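Local coordinates for protein abietadiene synthase, chloroplastic (Abies grandis, PDB 3S9V) that belongs to the terpene synthase family, as a largely alpha-helical plant enzyme of the chloroplast with a terpene synthase N-terminal domain and a metal-binding domain, at residues A408-E416 / Y437-L448. Residues are numbered along the deposited sequence; the frame is centred on the assembly and turned at random.
Sequences AFKKNIRGE and YIENYGPDDVWL
Phe-409 lays one ring face against Leu-448, whose CB sits 4.1 Å from the ring centroid in a CH-pi contact. Val-446 CG2 reaches Phe-409 CD2 at 3.4 Å, and Val-452 of the partner strand 452-453 touches both residues, tying this apolar end to the small hairpin.

Polar links take over toward the two helices. Asn-412, the N-cap of helix 413-422, carries CG anti to its own N (chi1 -175°), which turns its amide toward the end of helix 430-440; there ND2 donates to Asn-440 OD1 at 2.9 Å, the two amide planes 56° apart. Its OD1 caps Gly-415 N weakly. A weak bond also joins Lys-411 N to Asp-445 OD2 at 3.3 Å. The fully extended Lys-411 chain runs along backbone carbonyls of 439-441, and a water held by Ile-438 O and Tyr-441 O accepts from its NZ.

Glu-416 meets the Tyr-437 ring at its edge. Its OE2 accepts from two waters, one shared with Lys-410 NZ and Tyr-437 OH, the other with Asn-412 N and Asn-440 O. With Arg-282 on OE1 as well, this buried carboxylate is probably kept ionised, and much of the polar contact between the helix ends is water-mediated.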
loop_
_atom_site.group_PDB
_atom_site.type_symbol
_atom_site.label_atom_id
_atom_site.label_comp_id
_atom_site.label_asym_id
_atom_site.label_seq_id
_atom_site.Cartn_x
_atom_site.Cartn_y
_atom_site.Cartn_z
ATOM N N ALA A 408 13.291 8.952 -13.607
ATOM C CA ALA A 408 12.099 8.933 -12.767
ATOM C C ALA A 408 12.347 9.595 -11.410
ATOM O O ALA A 408 13.468 9.591 -10.894
ATOM C CB ALA A 408 11.626 7.489 -12.567
ATOM N N PHE A 409 11.294 10.158 -10.833
ATOM C CA PHE A 409 11.410 10.814 -9.540
ATOM C C PHE A 409 11.261 9.824 -8.380
ATOM O O PHE A 409 11.586 10.145 -7.238
ATOM C CB PHE A 409 10.391 11.958 -9.451
ATOM C CG PHE A 409 10.754 13.145 -10.309
ATOM C CD1 PHE A 409 10.911 13.005 -11.688
ATOM C CD2 PHE A 409 10.994 14.388 -9.737
ATOM C CE1 PHE A 409 11.307 14.083 -12.480
ATOM C CE2 PHE A 409 11.391 15.476 -10.519
ATOM C CZ PHE A 409 11.549 15.322 -11.892
ATOM N N LYS A 410 10.769 8.625 -8.685
ATOM C CA LYS A 410 10.617 7.547 -7.701
ATOM C C LYS A 410 11.859 6.670 -7.831
ATOM O O LYS A 410 12.328 6.437 -8.947
ATOM C CB LYS A 410 9.388 6.689 -8.019
ATOM C CG LYS A 410 8.050 7.332 -7.714
ATOM C CD LYS A 410 7.762 7.302 -6.230
ATOM C CE LYS A 410 6.326 7.707 -5.948
ATOM N NZ LYS A 410 6.015 7.534 -4.506
ATOM N N LYS A 411 12.382 6.170 -6.716
ATOM C CA LYS A 411 13.578 5.327 -6.762
ATOM C C LYS A 411 13.413 4.094 -7.662
ATOM O O LYS A 411 14.288 3.791 -8.467
ATOM C CB LYS A 411 13.971 4.882 -5.352
ATOM C CG LYS A 411 15.169 3.944 -5.315
ATOM C CD LYS A 411 15.522 3.547 -3.890
ATOM C CE LYS A 411 16.656 2.525 -3.871
ATOM N NZ LYS A 411 17.071 2.136 -2.488
ATOM N N ASN A 412 12.299 3.379 -7.527
ATOM C CA ASN A 412 12.069 2.194 -8.351
ATOM C C ASN A 412 10.594 1.823 -8.379
ATOM O O ASN A 412 10.164 0.883 -7.714
ATOM C CB ASN A 412 12.890 1.007 -7.832
ATOM C CG ASN A 412 12.784 -0.225 -8.735
ATOM O OD1 ASN A 412 12.590 -0.108 -9.948
ATOM N ND2 ASN A 412 12.940 -1.406 -8.147
ATOM N N ILE A 413 9.824 2.561 -9.167
ATOM C CA ILE A 413 8.403 2.314 -9.275
ATOM C C ILE A 413 8.147 0.936 -9.879
ATOM O O ILE A 413 7.184 0.261 -9.510
ATOM C CB ILE A 413 7.718 3.416 -10.128
ATOM C CG1 ILE A 413 6.219 3.420 -9.856
ATOM C CG2 ILE A 413 7.997 3.197 -11.612
ATOM C CD1 ILE A 413 5.869 3.744 -8.415
ATOM N N ARG A 414 9.015 0.505 -10.793
ATOM C CA ARG A 414 8.841 -0.802 -11.419
ATOM C C ARG A 414 8.812 -1.891 -10.357
ATOM O O ARG A 414 8.005 -2.817 -10.425
ATOM C CB ARG A 414 9.967 -1.091 -12.408
ATOM C CG ARG A 414 9.741 -2.356 -13.225
ATOM C CD ARG A 414 11.008 -2.797 -13.932
ATOM N NE ARG A 414 10.793 -3.993 -14.740
ATOM C CZ ARG A 414 10.095 -4.018 -15.869
ATOM N NH1 ARG A 414 9.544 -2.910 -16.333
ATOM N NH2 ARG A 414 9.949 -5.153 -16.535
ATOM N N GLY A 415 9.698 -1.776 -9.373
ATOM C CA GLY A 415 9.738 -2.758 -8.308
ATOM C C GLY A 415 8.443 -2.771 -7.509
ATOM O O GLY A 415 7.971 -3.828 -7.087
ATOM N N GLU A 416 7.865 -1.593 -7.289
ATOM C CA GLU A 416 6.617 -1.506 -6.541
ATOM C C GLU A 416 5.481 -2.095 -7.360
ATOM O O GLU A 416 4.586 -2.745 -6.828
ATOM C CB GLU A 416 6.299 -0.054 -6.188
ATOM C CG GLU A 416 7.201 0.540 -5.125
ATOM C CD GLU A 416 6.828 1.981 -4.799
ATOM O OE1 GLU A 416 5.646 2.235 -4.465
ATOM O OE2 GLU A 416 7.714 2.857 -4.877
ATOM N N TYR A 437 9.248 -3.084 0.126
ATOM C CA TYR A 437 9.274 -1.636 0.148
ATOM C C TYR A 437 10.573 -1.075 0.724
ATOM O O TYR A 437 11.063 -0.038 0.273
ATOM C CB TYR A 437 8.066 -1.087 0.911
ATOM C CG TYR A 437 7.763 0.345 0.545
ATOM C CD1 TYR A 437 7.621 0.721 -0.793
ATOM C CD2 TYR A 437 7.638 1.329 1.521
ATOM C CE1 TYR A 437 7.365 2.041 -1.142
ATOM C CE2 TYR A 437 7.382 2.658 1.175
ATOM C CZ TYR A 437 7.248 3.000 -0.152
ATOM O OH TYR A 437 7.008 4.306 -0.498
ATOM N N ILE A 438 11.131 -1.759 1.717
ATOM C CA ILE A 438 12.383 -1.324 2.318
ATOM C C ILE A 438 13.453 -1.202 1.228
ATOM O O ILE A 438 14.325 -0.336 1.293
ATOM C CB ILE A 438 12.841 -2.324 3.416
ATOM C CG1 ILE A 438 11.987 -2.117 4.664
ATOM C CG2 ILE A 438 14.336 -2.162 3.720
ATOM C CD1 ILE A 438 12.379 -2.978 5.832
ATOM N N GLU A 439 13.370 -2.053 0.211
ATOM C CA GLU A 439 14.345 -2.012 -0.874
ATOM C C GLU A 439 13.980 -1.067 -2.019
ATOM O O GLU A 439 14.865 -0.598 -2.732
ATOM C CB GLU A 439 14.581 -3.418 -1.425
ATOM C CG GLU A 439 15.183 -4.353 -0.392
ATOM C CD GLU A 439 15.423 -5.751 -0.925
ATOM O OE1 GLU A 439 14.469 -6.347 -1.472
ATOM O OE2 GLU A 439 16.563 -6.251 -0.786
ATOM N N ASN A 440 12.690 -0.781 -2.183
ATOM C CA ASN A 440 12.237 0.106 -3.251
ATOM C C ASN A 440 12.011 1.547 -2.798
ATOM O O ASN A 440 11.915 2.454 -3.626
ATOM C CB ASN A 440 10.939 -0.426 -3.871
ATOM C CG ASN A 440 11.133 -1.745 -4.603
ATOM O OD1 ASN A 440 11.958 -1.851 -5.504
ATOM N ND2 ASN A 440 10.368 -2.758 -4.216
ATOM N N TYR A 441 11.930 1.759 -1.490
ATOM C CA TYR A 441 11.691 3.094 -0.950
ATOM C C TYR A 441 12.846 4.075 -1.162
ATOM O O TYR A 441 13.990 3.800 -0.782
ATOM C CB TYR A 441 11.372 2.998 0.541
ATOM C CG TYR A 441 11.163 4.331 1.213
ATOM C CD1 TYR A 441 10.111 5.165 0.842
ATOM C CD2 TYR A 441 12.024 4.766 2.221
ATOM C CE1 TYR A 441 9.919 6.401 1.461
ATOM C CE2 TYR A 441 11.842 6.002 2.843
ATOM C CZ TYR A 441 10.787 6.810 2.458
ATOM O OH TYR A 441 10.593 8.019 3.086
ATOM N N GLY A 442 12.531 5.223 -1.765
ATOM C CA GLY A 442 13.530 6.252 -2.019
ATOM C C GLY A 442 13.432 7.337 -0.961
ATOM O O GLY A 442 12.526 8.173 -1.020
ATOM N N PRO A 443 14.364 7.364 0.011
ATOM C CA PRO A 443 14.393 8.342 1.107
ATOM C C PRO A 443 14.655 9.781 0.672
ATOM O O PRO A 443 14.359 10.727 1.404
ATOM C CB PRO A 443 15.493 7.800 2.015
ATOM C CG PRO A 443 16.469 7.257 1.027
ATOM C CD PRO A 443 15.571 6.518 0.039
ATOM N N ASP A 444 15.205 9.942 -0.522
ATOM C CA ASP A 444 15.490 11.274 -1.020
ATOM C C ASP A 444 14.850 11.542 -2.377
ATOM O O ASP A 444 15.392 12.267 -3.194
ATOM C CB ASP A 444 17.008 11.494 -1.072
ATOM C CG ASP A 444 17.737 10.338 -1.710
ATOM O OD1 ASP A 444 18.964 10.224 -1.502
ATOM O OD2 ASP A 444 17.082 9.546 -2.423
ATOM N N ASP A 445 13.691 10.943 -2.616
ATOM C CA ASP A 445 12.984 11.172 -3.866
ATOM C C ASP A 445 12.417 12.586 -3.826
ATOM O O ASP A 445 12.111 13.111 -2.758
ATOM C CB ASP A 445 11.815 10.190 -4.043
ATOM C CG ASP A 445 12.265 8.778 -4.390
ATOM O OD1 ASP A 445 13.251 8.618 -5.145
ATOM O OD2 ASP A 445 11.610 7.822 -3.923
ATOM N N VAL A 446 12.301 13.203 -4.994
ATOM C CA VAL A 446 11.728 14.532 -5.099
ATOM C C VAL A 446 10.409 14.335 -5.828
ATOM O O VAL A 446 10.089 13.219 -6.236
ATOM C CB VAL A 446 12.620 15.496 -5.901
ATOM C CG1 VAL A 446 13.775 15.959 -5.037
ATOM C CG2 VAL A 446 13.122 14.815 -7.166
ATOM N N TRP A 447 9.642 15.406 -5.987
ATOM C CA TRP A 447 8.350 15.305 -6.650
ATOM C C TRP A 447 8.267 16.353 -7.742
ATOM O O TRP A 447 8.929 17.387 -7.664
ATOM C CB TRP A 447 7.217 15.498 -5.631
ATOM C CG TRP A 447 7.317 14.560 -4.449
ATOM C CD1 TRP A 447 8.268 14.576 -3.463
ATOM C CD2 TRP A 447 6.478 13.427 -4.177
ATOM N NE1 TRP A 447 8.076 13.522 -2.603
ATOM C CE2 TRP A 447 6.986 12.800 -3.016
ATOM C CE3 TRP A 447 5.350 12.880 -4.806
ATOM C CZ2 TRP A 447 6.403 11.648 -2.467
ATOM C CZ3 TRP A 447 4.771 11.735 -4.263
ATOM C CH2 TRP A 447 5.302 11.132 -3.100
ATOM N N LEU A 448 7.455 16.080 -8.757
ATOM C CA LEU A 448 7.310 17.002 -9.872
ATOM C C LEU A 448 5.933 17.649 -9.967
ATOM O O LEU A 448 4.926 16.976 -10.145
ATOM C CB LEU A 448 7.627 16.285 -11.188
ATOM C CG LEU A 448 7.774 17.187 -12.421
ATOM C CD1 LEU A 448 8.812 18.266 -12.139
ATOM C CD2 LEU A 448 8.180 16.361 -13.633
HETATM O O HOH W 1 7.035 4.779 -3.101
HETATM O O HOH W 2 15.372 1.797 -0.007
HETATM O O HOH W 3 10.344 3.790 -5.164
#